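Local structure of histidine phosphotransfer protein (Medicago truncatula, 4G78) at residues 92-97 with 118-123; 70-75 with 106-111; 42-47 with 133-138; 22-27 with 125-130. The protein probably relays phosphoryl groups between cytokinin sensor histidine kinases and response regulators through its helical phosphotransfer domain. All coordinates share one frame; numbering follows the deposited sequence.

How the interactions relate
All four contacts hold helix 110-145, the long helix that runs through the bundle, and each ties a different piece of the chain to it. Interaction 3 is buried and built mainly of side chains packed round the ring of Phe-135. Interactions 1 and 4 are partly buried and touch each other: Ala-92 and Tyr-23 share a probable backbone hydrogen bond, and apolar packing lies beside a salt bridge in the first and beside a tyrosine in the second. Interaction 2 lies at the surface, its centre about 35 Å from that of interaction 3, and there a phenylalanine packs on turn backbone rather than on a helix face.

Interaction 1. Residues 92-97 with 118-123; sequences ARVKNV and QQLQQE
OE1 of Glu-123 draws two N-H groups of Arg-93: NE at 2.8 Å in a bent bond, and NH2 in a longer, weak one. The second oxygen, OE2, takes NH2 at 3.0 Å through its syn lone pair, in a straighter bond (161°). Arg-93 thus grips the carboxylate side-on with NE and NH2, one to each oxygen, although the two flat groups are turned 48° from each other. The glutamate chain bends at chi2, which turns the carboxylate back alongside CB of Arg-93, while its CG lies against CG2 of Val-97 at 3.9 Å. Deeper in the interface, CG1 of Val-97 rests on the backbone of Leu-120, 3.6 Å from its N, and CG1 of Val-94 meets CD1 of Leu-120 at 3.7 Å. NH1 of Arg-93 is used as well, bonding to Gln-21 O, and Tyr-23 makes a cation-pi contact with the same group. With a leucine here the guanidinium is gone, and the Glu-123 carboxylate is likely to lose its charged mate and be free to turn. Helices 92-99 and 110-145 run antiparallel here, their segment axes 9.1 Å apart at 168°, with Val-94 and Leu-120 inside, Val-97 beside them and the ion pair at the margin: the close, nearly aligned packing of an alpha-helical bundle in an HPt domain.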
loop_
_atom_site.group_PDB
_atom_site.type_symbol
_atom_site.label_atom_id
_atom_site.label_comp_id
_atom_site.label_asym_id
_atom_site.label_seq_id
_atom_site.Cartn_x
_atom_site.Cartn_y
_atom_site.Cartn_z
ATOM N N ALA A 92 -2.995 1.532 -5.288
ATOM C CA ALA A 92 -2.919 2.027 -6.640
ATOM C C ALA A 92 -1.769 3.008 -6.877
ATOM O O ALA A 92 -1.027 2.894 -7.830
ATOM C CB ALA A 92 -4.240 2.681 -7.023
ATOM N N ARG A 93 -1.647 4.008 -5.989
ATOM C CA ARG A 93 -0.569 4.989 -6.144
ATOM C C ARG A 93 0.780 4.344 -5.978
ATOM O O ARG A 93 1.742 4.681 -6.694
ATOM C CB ARG A 93 -0.783 6.197 -5.249
ATOM C CG ARG A 93 -1.736 7.226 -5.830
ATOM C CD ARG A 93 -2.339 8.164 -4.811
ATOM N NE ARG A 93 -1.330 9.007 -4.172
ATOM C CZ ARG A 93 -1.628 10.138 -3.520
ATOM N NH1 ARG A 93 -2.852 10.603 -3.505
ATOM N NH2 ARG A 93 -0.656 10.787 -2.891
ATOM N N VAL A 94 0.931 3.404 -5.034
ATOM C CA VAL A 94 2.204 2.699 -4.861
ATOM C C VAL A 94 2.515 1.911 -6.132
ATOM O O VAL A 94 3.644 1.958 -6.655
ATOM C CB VAL A 94 2.175 1.821 -3.609
ATOM C CG1 VAL A 94 3.466 0.983 -3.528
ATOM C CG2 VAL A 94 1.991 2.608 -2.337
ATOM N N LYS A 95 1.530 1.160 -6.652
ATOM C CA LYS A 95 1.723 0.369 -7.862
ATOM C C LYS A 95 2.203 1.251 -9.004
ATOM O O LYS A 95 3.117 0.865 -9.766
ATOM C CB LYS A 95 0.391 -0.327 -8.216
ATOM C CG LYS A 95 0.332 -0.892 -9.609
ATOM C CD LYS A 95 -1.016 -1.434 -9.952
ATOM C CE LYS A 95 -1.389 -1.362 -11.382
ATOM N NZ LYS A 95 -1.955 -0.070 -11.859
ATOM N N ASN A 96 1.580 2.417 -9.154
ATOM C CA ASN A 96 1.895 3.221 -10.301
ATOM C C ASN A 96 3.284 3.801 -10.171
ATOM O O ASN A 96 4.027 3.869 -11.167
ATOM C CB ASN A 96 0.770 4.205 -10.518
ATOM C CG ASN A 96 -0.542 3.487 -10.957
ATOM O OD1 ASN A 96 -0.460 2.365 -11.585
ATOM N ND2 ASN A 96 -1.655 4.046 -10.694
ATOM N N VAL A 97 3.753 4.146 -8.991
ATOM C CA VAL A 97 5.159 4.572 -8.850
ATOM C C VAL A 97 6.080 3.440 -9.228
ATOM O O VAL A 97 7.159 3.679 -9.834
ATOM C CB VAL A 97 5.506 5.075 -7.419
ATOM C CG1 VAL A 97 6.953 5.377 -7.314
ATOM C CG2 VAL A 97 4.682 6.274 -6.958
ATOM N N GLN A 118 12.304 7.786 -3.848
ATOM C CA GLN A 118 11.764 8.743 -2.911
ATOM C C GLN A 118 10.211 8.817 -3.037
ATOM O O GLN A 118 9.544 8.814 -1.997
ATOM C CB GLN A 118 12.354 10.140 -3.130
ATOM C CG GLN A 118 13.810 10.320 -2.810
ATOM C CD GLN A 118 14.528 11.502 -3.453
ATOM O OE1 GLN A 118 14.101 12.124 -4.422
ATOM N NE2 GLN A 118 15.661 11.724 -2.819
ATOM N N GLN A 119 9.730 8.791 -4.231
ATOM C CA GLN A 119 8.276 8.803 -4.416
ATOM C C GLN A 119 7.666 7.536 -3.855
ATOM O O GLN A 119 6.572 7.579 -3.284
ATOM C CB GLN A 119 7.950 8.963 -5.866
ATOM C CG GLN A 119 8.182 10.330 -6.407
ATOM C CD GLN A 119 7.351 11.330 -5.533
ATOM O OE1 GLN A 119 6.106 11.221 -5.460
ATOM N NE2 GLN A 119 8.103 12.212 -4.819
ATOM N N LEU A 120 8.311 6.415 -4.092
ATOM C CA LEU A 120 7.795 5.133 -3.623
ATOM C C LEU A 120 7.712 5.083 -2.107
ATOM O O LEU A 120 6.706 4.659 -1.505
ATOM C CB LEU A 120 8.670 4.009 -4.174
ATOM C CG LEU A 120 8.264 2.603 -3.780
ATOM C CD1 LEU A 120 6.839 2.305 -4.205
ATOM C CD2 LEU A 120 9.221 1.586 -4.370
ATOM N N GLN A 121 8.786 5.515 -1.444
ATOM C CA GLN A 121 8.777 5.532 0.000
ATOM C C GLN A 121 7.676 6.445 0.542
ATOM O O GLN A 121 6.985 6.091 1.509
ATOM C CB GLN A 121 10.178 6.023 0.390
ATOM C CG GLN A 121 11.286 5.165 0.702
ATOM C CD GLN A 121 12.697 5.703 0.636
ATOM O OE1 GLN A 121 13.654 4.946 0.550
ATOM N NE2 GLN A 121 12.840 7.030 0.651
ATOM N N GLN A 122 7.523 7.611 -0.090
ATOM C CA GLN A 122 6.494 8.608 0.299
ATOM C C GLN A 122 5.085 7.973 0.173
ATOM O O GLN A 122 4.258 8.077 1.067
ATOM C CB GLN A 122 6.545 9.877 -0.548
ATOM C CG GLN A 122 5.490 10.967 -0.254
ATOM C CD GLN A 122 5.897 12.414 -0.471
ATOM O OE1 GLN A 122 5.299 13.173 0.287
ATOM N NE2 GLN A 122 6.785 12.563 -1.421
ATOM N N GLU A 123 4.848 7.417 -0.974
ATOM C CA GLU A 123 3.551 6.833 -1.264
ATOM C C GLU A 123 3.255 5.659 -0.363
ATOM O O GLU A 123 2.103 5.483 0.092
ATOM C CB GLU A 123 3.438 6.477 -2.726
ATOM C CG GLU A 123 3.318 7.705 -3.609
ATOM C CD GLU A 123 2.054 8.484 -3.435
ATOM O OE1 GLU A 123 1.033 7.894 -3.062
ATOM O OE2 GLU A 123 2.074 9.728 -3.610
#

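Interaction 2. Residues 70-75 with 106-111; sequences VNFKQI and EAQNLE
The ring of Phe-72 lies flat against the backbone of Gln-108, whose CA sits 3.5 Å from the ring centroid and only 9° off the normal, a CH-pi contact over the face. CB of Gln-108 follows along the CD2 side of the ring at 3.6 Å, and its carbonyl O comes within 3.4 Å of CZ. With chi1 at -67°, CG of Phe-72 stands anti to the carbonyl carbon, which turns the ring toward the 106-111 turn. Leu-110 takes the far end, its CA in plane at the ring edge and its CB 4.0 Å from CZ. Val-70 has two conformers; in one of them its CG1 covers the opposite face of the ring and its CG2 meets CD1 of Leu-110 at 4.0 Å, the two side chains crossing at about a right angle.

Both backbones are shaped by helix ends. Gln-108 closes the preceding helix in a Schellman motif with positive phi (56°), and that turn sets its CA over the phenylalanine. Next along, Asn-109 is the N-cap of the following helix, its OD1 accepting from Gly-112 N. Phe-72 is placed in a similar way: Asn-71 caps its helix, OD1 taking the N-H of Gln-74 at 3.0 Å from above the carbonyl plane.

This surface contact joins the start of helix 72-89 to the turn between helices 101-106 and 110-145. Helix 41-66 backs it, with Leu-65 touching Leu-110, while Phe-104 of helix 101-106 touches Asn-109.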
loop_
_atom_site.group_PDB
_atom_site.type_symbol
_atom_site.label_atom_id
_atom_site.label_comp_id
_atom_site.label_asym_id
_atom_site.label_seq_id
_atom_site.Cartn_x
_atom_site.Cartn_y
_atom_site.Cartn_z
ATOM N N VAL A 70 25.990 0.434 -9.191
ATOM C CA VAL A 70 24.561 0.096 -8.944
ATOM C C VAL A 70 24.132 -1.009 -9.880
ATOM O O VAL A 70 24.413 -0.952 -11.042
ATOM C CB VAL A 70 23.790 1.390 -9.227
ATOM C CG1 VAL A 70 22.225 1.137 -9.227
ATOM C CG2 VAL A 70 24.030 2.417 -8.145
ATOM N N ASN A 71 23.390 -2.011 -9.390
ATOM C CA ASN A 71 22.871 -3.076 -10.167
ATOM C C ASN A 71 21.414 -2.696 -10.559
ATOM O O ASN A 71 20.452 -2.928 -9.843
ATOM C CB ASN A 71 22.880 -4.359 -9.393
ATOM C CG ASN A 71 22.585 -5.564 -10.274
ATOM O OD1 ASN A 71 21.753 -5.451 -11.195
ATOM N ND2 ASN A 71 23.192 -6.635 -9.796
ATOM N N PHE A 72 21.313 -1.958 -11.690
ATOM C CA PHE A 72 20.037 -1.532 -12.191
ATOM C C PHE A 72 19.091 -2.685 -12.496
ATOM O O PHE A 72 17.864 -2.470 -12.410
ATOM C CB PHE A 72 20.235 -0.602 -13.415
ATOM C CG PHE A 72 20.874 0.686 -12.999
ATOM C CD1 PHE A 72 20.128 1.706 -12.473
ATOM C CD2 PHE A 72 22.217 0.936 -13.215
ATOM C CE1 PHE A 72 20.707 2.860 -12.073
ATOM C CE2 PHE A 72 22.772 2.095 -12.806
ATOM C CZ PHE A 72 21.998 3.163 -12.300
ATOM N N LYS A 73 19.592 -3.867 -12.892
ATOM C CA LYS A 73 18.712 -5.000 -13.179
ATOM C C LYS A 73 18.030 -5.460 -11.914
ATOM O O LYS A 73 16.861 -5.719 -11.912
ATOM C CB LYS A 73 19.511 -6.176 -13.815
ATOM C CG LYS A 73 19.974 -5.855 -15.216
ATOM C CD LYS A 73 20.873 -6.883 -15.811
ATOM C CE LYS A 73 21.198 -6.557 -17.276
ATOM N NZ LYS A 73 22.622 -6.693 -17.593
ATOM N N GLN A 74 18.754 -5.469 -10.800
ATOM C CA GLN A 74 18.127 -5.751 -9.525
ATOM C C GLN A 74 17.120 -4.686 -9.092
ATOM O O GLN A 74 16.100 -5.006 -8.521
ATOM C CB GLN A 74 19.178 -5.986 -8.431
ATOM C CG GLN A 74 19.650 -7.390 -8.313
ATOM C CD GLN A 74 18.483 -8.355 -8.055
ATOM O OE1 GLN A 74 17.902 -8.846 -8.972
ATOM N NE2 GLN A 74 18.177 -8.603 -6.809
ATOM N N ILE A 75 17.442 -3.432 -9.280
ATOM C CA ILE A 75 16.463 -2.391 -8.967
ATOM C C ILE A 75 15.180 -2.573 -9.716
ATOM O O ILE A 75 14.081 -2.536 -9.176
ATOM C CB ILE A 75 17.026 -0.990 -9.266
ATOM C CG1 ILE A 75 18.381 -0.759 -8.516
ATOM C CG2 ILE A 75 15.960 -0.008 -8.867
ATOM C CD1 ILE A 75 18.188 -0.864 -7.043
ATOM N N GLU A 106 16.646 0.695 -17.291
ATOM C CA GLU A 106 17.241 0.302 -18.580
ATOM C C GLU A 106 18.240 1.293 -19.059
ATOM O O GLU A 106 19.134 0.831 -19.764
ATOM C CB GLU A 106 16.146 0.000 -19.574
ATOM C CG GLU A 106 15.172 -1.052 -19.093
ATOM C CD GLU A 106 15.074 -2.265 -19.963
ATOM O OE1 GLU A 106 16.065 -3.024 -20.026
ATOM O OE2 GLU A 106 13.999 -2.475 -20.555
ATOM N N ALA A 107 18.095 2.548 -18.690
ATOM C CA ALA A 107 19.089 3.584 -19.042
ATOM C C ALA A 107 20.298 3.677 -18.066
ATOM O O ALA A 107 21.062 4.624 -18.361
ATOM C CB ALA A 107 18.512 5.005 -19.079
ATOM N N GLN A 108 20.309 2.957 -16.964
ATOM C CA GLN A 108 21.296 3.084 -15.959
ATOM C C GLN A 108 21.394 4.496 -15.451
ATOM O O GLN A 108 22.452 4.992 -15.183
ATOM C CB GLN A 108 22.591 2.460 -16.461
ATOM C CG GLN A 108 22.403 1.048 -16.989
ATOM C CD GLN A 108 23.691 0.379 -17.360
ATOM O OE1 GLN A 108 24.631 0.455 -16.662
ATOM N NE2 GLN A 108 23.684 -0.302 -18.438
ATOM N N ASN A 109 20.224 5.101 -15.222
ATOM C CA ASN A 109 20.120 6.458 -14.714
ATOM C C ASN A 109 19.835 6.420 -13.203
ATOM O O ASN A 109 18.690 6.210 -12.751
ATOM C CB ASN A 109 19.021 7.208 -15.385
ATOM C CG ASN A 109 18.686 8.655 -15.072
ATOM O OD1 ASN A 109 18.957 9.266 -13.990
ATOM N ND2 ASN A 109 18.008 9.356 -16.008
ATOM N N LEU A 110 20.805 6.733 -12.476
ATOM C CA LEU A 110 20.684 6.703 -11.031
ATOM C C LEU A 110 19.935 7.858 -10.378
ATOM O O LEU A 110 19.002 7.649 -9.585
ATOM C CB LEU A 110 22.044 6.711 -10.357
ATOM C CG LEU A 110 22.184 6.751 -8.832
ATOM C CD1 LEU A 110 21.623 5.573 -8.111
ATOM C CD2 LEU A 110 23.452 7.356 -8.368
ATOM N N GLU A 111 20.082 9.001 -10.837
ATOM C CA GLU A 111 19.258 10.092 -10.273
ATOM C C GLU A 111 17.766 9.902 -10.529
ATOM O O GLU A 111 16.975 10.158 -9.648
ATOM C CB GLU A 111 19.881 11.415 -10.714
ATOM C CG GLU A 111 21.319 11.608 -10.243
ATOM C CD GLU A 111 22.041 12.900 -10.449
ATOM O OE1 GLU A 111 21.328 13.928 -10.133
ATOM O OE2 GLU A 111 23.233 13.074 -10.807
#

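Interaction 3. Residues 42-47 with 133-138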
loop_
_atom_site.group_PDB
_atom_site.type_symbol
_atom_site.label_atom_id
_atom_site.label_comp_id
_atom_site.label_asym_id
_atom_site.label_seq_id
_atom_site.Cartn_x
_atom_site.Cartn_y
_atom_site.Cartn_z
ATOM N N PHE A 42 -9.943 -10.084 7.590
ATOM C CA PHE A 42 -9.189 -10.684 6.525
ATOM C C PHE A 42 -8.316 -9.644 5.853
ATOM O O PHE A 42 -7.149 -9.851 5.565
ATOM C CB PHE A 42 -10.199 -11.364 5.518
ATOM C CG PHE A 42 -9.590 -11.676 4.197
ATOM C CD1 PHE A 42 -8.615 -12.650 4.032
ATOM C CD2 PHE A 42 -9.996 -10.974 3.091
ATOM C CE1 PHE A 42 -8.154 -12.932 2.743
ATOM C CE2 PHE A 42 -9.512 -11.266 1.840
ATOM C CZ PHE A 42 -8.602 -12.246 1.667
ATOM N N VAL A 43 -8.905 -8.472 5.562
ATOM C CA VAL A 43 -8.119 -7.419 4.884
ATOM C C VAL A 43 -6.972 -6.961 5.743
ATOM O O VAL A 43 -5.896 -6.677 5.223
ATOM C CB VAL A 43 -9.050 -6.288 4.338
ATOM C CG1 VAL A 43 -9.777 -5.476 5.402
ATOM C CG2 VAL A 43 -8.309 -5.343 3.374
ATOM N N ILE A 44 -7.159 -6.881 7.071
ATOM C CA ILE A 44 -6.078 -6.504 7.972
ATOM C C ILE A 44 -4.959 -7.532 7.899
ATOM O O ILE A 44 -3.785 -7.170 7.872
ATOM C CB ILE A 44 -6.551 -6.238 9.424
ATOM C CG1 ILE A 44 -7.605 -5.120 9.436
ATOM C CG2 ILE A 44 -5.393 -5.973 10.349
ATOM C CD1 ILE A 44 -8.257 -4.844 10.765
ATOM N N GLU A 45 -5.320 -8.825 7.904
ATOM C CA GLU A 45 -4.326 -9.900 7.827
ATOM C C GLU A 45 -3.494 -9.757 6.526
ATOM O O GLU A 45 -2.272 -9.889 6.536
ATOM C CB GLU A 45 -4.887 -11.272 7.980
ATOM C CG GLU A 45 -5.545 -11.509 9.330
ATOM C CD GLU A 45 -4.741 -11.264 10.614
ATOM O OE1 GLU A 45 -3.951 -12.194 10.893
ATOM O OE2 GLU A 45 -4.936 -10.222 11.242
ATOM N N VAL A 46 -4.208 -9.584 5.421
ATOM C CA VAL A 46 -3.548 -9.421 4.115
ATOM C C VAL A 46 -2.624 -8.192 4.151
ATOM O O VAL A 46 -1.470 -8.281 3.693
ATOM C CB VAL A 46 -4.567 -9.294 3.008
ATOM C CG1 VAL A 46 -3.944 -8.823 1.713
ATOM C CG2 VAL A 46 -5.299 -10.619 2.767
ATOM N N MET A 47 -3.122 -7.071 4.627
ATOM C CA MET A 47 -2.325 -5.863 4.595
ATOM C C MET A 47 -1.097 -6.009 5.485
ATOM O O MET A 47 -0.068 -5.442 5.131
ATOM C CB MET A 47 -3.152 -4.638 4.956
ATOM C CG MET A 47 -4.149 -4.233 3.873
ATOM S SD MET A 47 -3.833 -4.424 2.110
ATOM C CE MET A 47 -4.483 -2.960 1.498
ATOM N N TYR A 133 -5.261 4.031 10.000
ATOM C CA TYR A 133 -6.416 4.796 10.529
ATOM C C TYR A 133 -7.721 4.124 10.216
ATOM O O TYR A 133 -8.598 3.992 11.089
ATOM C CB TYR A 133 -6.323 6.217 10.000
ATOM C CG TYR A 133 -7.397 7.125 10.562
ATOM C CD1 TYR A 133 -7.559 7.279 11.952
ATOM C CD2 TYR A 133 -8.230 7.865 9.764
ATOM C CE1 TYR A 133 -8.540 8.113 12.453
ATOM C CE2 TYR A 133 -9.175 8.717 10.304
ATOM C CZ TYR A 133 -9.328 8.824 11.671
ATOM O OH TYR A 133 -10.287 9.681 12.147
ATOM N N LEU A 134 -7.877 3.623 8.989
ATOM C CA LEU A 134 -9.063 2.869 8.590
ATOM C C LEU A 134 -9.269 1.715 9.589
ATOM O O LEU A 134 -10.373 1.495 10.102
ATOM C CB LEU A 134 -8.842 2.490 7.107
ATOM C CG LEU A 134 -10.085 1.915 6.404
ATOM C CD1 LEU A 134 -11.274 2.684 6.508
ATOM C CD2 LEU A 134 -9.666 1.629 4.995
ATOM N N PHE A 135 -8.206 0.958 9.825
ATOM C CA PHE A 135 -8.308 -0.215 10.660
ATOM C C PHE A 135 -8.567 0.147 12.118
ATOM O O PHE A 135 -9.298 -0.560 12.821
ATOM C CB PHE A 135 -7.026 -1.048 10.533
ATOM C CG PHE A 135 -6.744 -1.543 9.124
ATOM C CD1 PHE A 135 -7.736 -1.728 8.181
ATOM C CD2 PHE A 135 -5.425 -1.860 8.787
ATOM C CE1 PHE A 135 -7.473 -2.246 6.916
ATOM C CE2 PHE A 135 -5.148 -2.377 7.501
ATOM C CZ PHE A 135 -6.173 -2.543 6.598
ATOM N N LYS A 136 -8.004 1.282 12.585
ATOM C CA LYS A 136 -8.289 1.749 13.953
ATOM C C LYS A 136 -9.776 1.976 14.123
ATOM O O LYS A 136 -10.379 1.556 15.115
ATOM C CB LYS A 136 -7.507 3.077 14.201
ATOM C CG LYS A 136 -7.784 3.707 15.613
ATOM C CD LYS A 136 -7.059 5.063 15.733
ATOM C CE LYS A 136 -7.065 5.663 17.075
ATOM N NZ LYS A 136 -8.324 6.245 17.490
ATOM N N LEU A 137 -10.383 2.674 13.169
ATOM C CA LEU A 137 -11.808 2.964 13.261
ATOM C C LEU A 137 -12.620 1.665 13.216
ATOM O O LEU A 137 -13.587 1.504 13.971
ATOM C CB LEU A 137 -12.225 3.875 12.106
ATOM C CG LEU A 137 -11.579 5.292 12.143
ATOM C CD1 LEU A 137 -11.779 5.963 10.792
ATOM C CD2 LEU A 137 -12.182 6.115 13.286
ATOM N N GLN A 138 -12.262 0.738 12.326
ATOM C CA GLN A 138 -12.985 -0.528 12.236
ATOM C C GLN A 138 -12.929 -1.264 13.549
ATOM O O GLN A 138 -13.934 -1.856 14.005
ATOM C CB GLN A 138 -12.368 -1.467 11.204
ATOM C CG GLN A 138 -12.689 -0.990 9.839
ATOM C CD GLN A 138 -12.131 -1.790 8.705
ATOM O OE1 GLN A 138 -12.526 -1.584 7.535
ATOM N NE2 GLN A 138 -11.178 -2.625 8.945
#
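Helices 41-66 and 110-145 run roughly antiparallel at this point, the short segments 11.3 Å apart at their closest and crossing at -148°, a wide spacing bridged by side chains alone. Phe-135 reaches into it and carries most of the contacts. Ile-44 lays its CG1 over the middle of one ring face, 3.6 Å from the centroid and 13° off the normal, in a CH-pi contact. The extended chi2 (174°) carries CD1 of Ile-44 on toward CB of Phe-135, 4.0 Å away. Met-47 and Val-43 each have two conformers, and in one of these Met-47 comes to the ring's edge, its CG in plane and 3.8 Å from CZ of Phe-135, while Val-43 adds a looser touch, its CG1 to CE1 of Phe-135 at 4.2 Å. This is apolar core packing of an alpha-helical bundle, with Phe-28 of helix 26-32 lying against both Val-43 and Met-47. Were the ring cut back to an alanine here, a gap would probably open between the helices, and Ile-44 CG1 and Met-47 CG would lose the surface they pack on. Farther along, one conformer of Gln-138 brings NE2 within 4.1 Å of Ile-44 CD1, and Leu-11 of helix 6-20 touches the same glutamine.

Interaction 4. Residues 22-27 with 125-130; sequences GYLDDQ and SLLKNN
With chi1 at -69°, Tyr-23 sets its ring anti to its own carbonyl carbon and reaches out to helix 110-145, where Leu-126, at a chi1 of -73°, presents CB and its branched end. CE1 of Tyr-23 meets CB of Leu-126 at 3.7 Å, and the phenol OH lies at the same distance from Leu-126 CD1, so the leucine packs obliquely at the CE1 corner and round the hydroxyl. Over one ring face, toward the rim, stands ND2 of Asn-130, 4.3 Å from CZ. That amide is steadied within its own helix: ND2 bonds to Leu-126 O at 2.9 Å, and the same oxygen accepts the backbone N of Asn-130 from the other face of its plane. Deeper in, CD1 of Leu-127 touches two neighbouring residues, Tyr-23 O at 3.8 Å and Leu-24 CD2 at 3.9 Å. Just before the tyrosine, Gly-22 ends the preceding helix in a Schellman motif, and Asp-25 caps the next one, its OD1 taking Gln-27 N. Met-18 of helix 6-20 touches Tyr-23, Leu-24 and Asn-130, and a polar tie to that helix runs from Asn-130 O to His-14 NE2. No hydrogen bond crosses between the two segments themselves, which implies that their contact rests on van der Waals packing, with an amide over the tyrosine ring.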
loop_
_atom_site.group_PDB
_atom_site.type_symbol
_atom_site.label_atom_id
_atom_site.label_comp_id
_atom_site.label_asym_id
_atom_site.label_seq_id
_atom_site.Cartn_x
_atom_site.Cartn_y
_atom_site.Cartn_z
ATOM N N GLY A 22 -7.007 8.280 -4.881
ATOM C CA GLY A 22 -6.242 7.298 -5.642
ATOM C C GLY A 22 -5.353 6.387 -4.832
ATOM O O GLY A 22 -4.564 5.650 -5.433
ATOM N N TYR A 23 -5.439 6.417 -3.509
ATOM C CA TYR A 23 -4.644 5.520 -2.688
ATOM C C TYR A 23 -5.032 4.062 -2.887
ATOM O O TYR A 23 -4.191 3.169 -2.763
ATOM C CB TYR A 23 -4.745 5.878 -1.219
ATOM C CG TYR A 23 -4.093 7.164 -0.853
ATOM C CD1 TYR A 23 -2.686 7.256 -0.874
ATOM C CD2 TYR A 23 -4.792 8.320 -0.571
ATOM C CE1 TYR A 23 -2.050 8.443 -0.612
ATOM C CE2 TYR A 23 -4.147 9.464 -0.265
ATOM C CZ TYR A 23 -2.734 9.515 -0.301
ATOM O OH TYR A 23 -2.071 10.669 0.019
ATOM N N LEU A 24 -6.338 3.823 -3.084
ATOM C CA LEU A 24 -6.916 2.492 -3.180
ATOM C C LEU A 24 -7.661 2.374 -4.489
ATOM O O LEU A 24 -8.221 3.351 -4.982
ATOM C CB LEU A 24 -7.931 2.278 -2.040
ATOM C CG LEU A 24 -7.340 2.400 -0.644
ATOM C CD1 LEU A 24 -8.468 2.345 0.393
ATOM C CD2 LEU A 24 -6.271 1.369 -0.398
ATOM N N ASP A 25 -7.707 1.147 -5.009
ATOM C CA ASP A 25 -8.518 0.806 -6.151
ATOM C C ASP A 25 -9.343 -0.446 -5.863
ATOM O O ASP A 25 -9.344 -0.978 -4.758
ATOM C CB ASP A 25 -7.657 0.663 -7.432
ATOM C CG ASP A 25 -6.694 -0.513 -7.435
ATOM O OD1 ASP A 25 -7.063 -1.618 -6.990
ATOM O OD2 ASP A 25 -5.554 -0.331 -7.850
ATOM N N ASP A 26 -10.083 -0.880 -6.871
ATOM C CA ASP A 26 -11.061 -1.928 -6.663
ATOM C C ASP A 26 -10.478 -3.243 -6.126
ATOM O O ASP A 26 -11.225 -4.017 -5.549
ATOM C CB ASP A 26 -11.805 -2.241 -7.977
ATOM C CG ASP A 26 -13.021 -3.115 -7.721
ATOM O OD1 ASP A 26 -13.959 -2.625 -7.039
ATOM O OD2 ASP A 26 -13.054 -4.247 -8.207
ATOM N N GLN A 27 -9.193 -3.528 -6.311
ATOM C CA GLN A 27 -8.690 -4.746 -5.641
ATOM C C GLN A 27 -8.822 -4.669 -4.167
ATOM O O GLN A 27 -9.079 -5.699 -3.490
ATOM C CB GLN A 27 -7.276 -5.076 -6.094
ATOM C CG GLN A 27 -6.663 -6.256 -5.301
ATOM C CD GLN A 27 -7.401 -7.569 -5.400
ATOM O OE1 GLN A 27 -8.293 -7.749 -6.231
ATOM N NE2 GLN A 27 -6.999 -8.459 -4.559
ATOM N N SER A 125 4.395 5.186 2.724
ATOM C CA SER A 125 4.085 5.696 4.043
ATOM C C SER A 125 2.692 6.320 4.097
ATOM O O SER A 125 1.959 6.088 5.087
ATOM C CB SER A 125 5.168 6.692 4.461
ATOM O OG SER A 125 4.825 7.273 5.702
ATOM N N LEU A 126 2.312 7.053 3.083
ATOM C CA LEU A 126 0.958 7.653 3.041
ATOM C C LEU A 126 -0.070 6.570 3.083
ATOM O O LEU A 126 -1.097 6.656 3.793
ATOM C CB LEU A 126 0.785 8.516 1.787
ATOM C CG LEU A 126 1.531 9.840 1.780
ATOM C CD1 LEU A 126 1.558 10.428 0.408
ATOM C CD2 LEU A 126 0.820 10.808 2.807
ATOM N N LEU A 127 0.132 5.524 2.271
ATOM C CA LEU A 127 -0.837 4.425 2.228
ATOM C C LEU A 127 -0.943 3.752 3.584
ATOM O O LEU A 127 -2.036 3.502 4.097
ATOM C CB LEU A 127 -0.418 3.442 1.164
ATOM C CG LEU A 127 -1.275 2.182 1.141
ATOM C CD1 LEU A 127 -2.686 2.462 0.648
ATOM C CD2 LEU A 127 -0.606 1.144 0.373
ATOM N N LYS A 128 0.217 3.381 4.148
ATOM C CA LYS A 128 0.212 2.616 5.402
ATOM C C LYS A 128 -0.449 3.428 6.499
ATOM O O LYS A 128 -1.274 2.914 7.268
ATOM C CB LYS A 128 1.633 2.219 5.773
ATOM C CG LYS A 128 1.683 1.420 7.050
ATOM C CD LYS A 128 3.020 0.876 7.386
ATOM C CE LYS A 128 3.047 -0.049 8.557
ATOM N NZ LYS A 128 4.405 -0.337 9.037
ATOM N N ASN A 129 -0.089 4.715 6.626
ATOM C CA ASN A 129 -0.686 5.537 7.707
ATOM C C ASN A 129 -2.206 5.685 7.503
ATOM O O ASN A 129 -2.965 5.603 8.500
ATOM C CB ASN A 129 -0.023 6.842 7.775
ATOM C CG ASN A 129 1.394 6.676 8.373
ATOM O OD1 ASN A 129 1.734 5.711 9.058
ATOM N ND2 ASN A 129 2.163 7.650 8.079
ATOM N N ASN A 130 -2.633 5.871 6.294
ATOM C CA ASN A 130 -4.086 6.018 6.025
ATOM C C ASN A 130 -4.805 4.682 6.278
ATOM O O ASN A 130 -5.923 4.701 6.838
ATOM C CB ASN A 130 -4.323 6.560 4.653
ATOM C CG ASN A 130 -4.190 8.069 4.559
ATOM O OD1 ASN A 130 -4.938 8.787 5.196
ATOM N ND2 ASN A 130 -3.250 8.579 3.847
#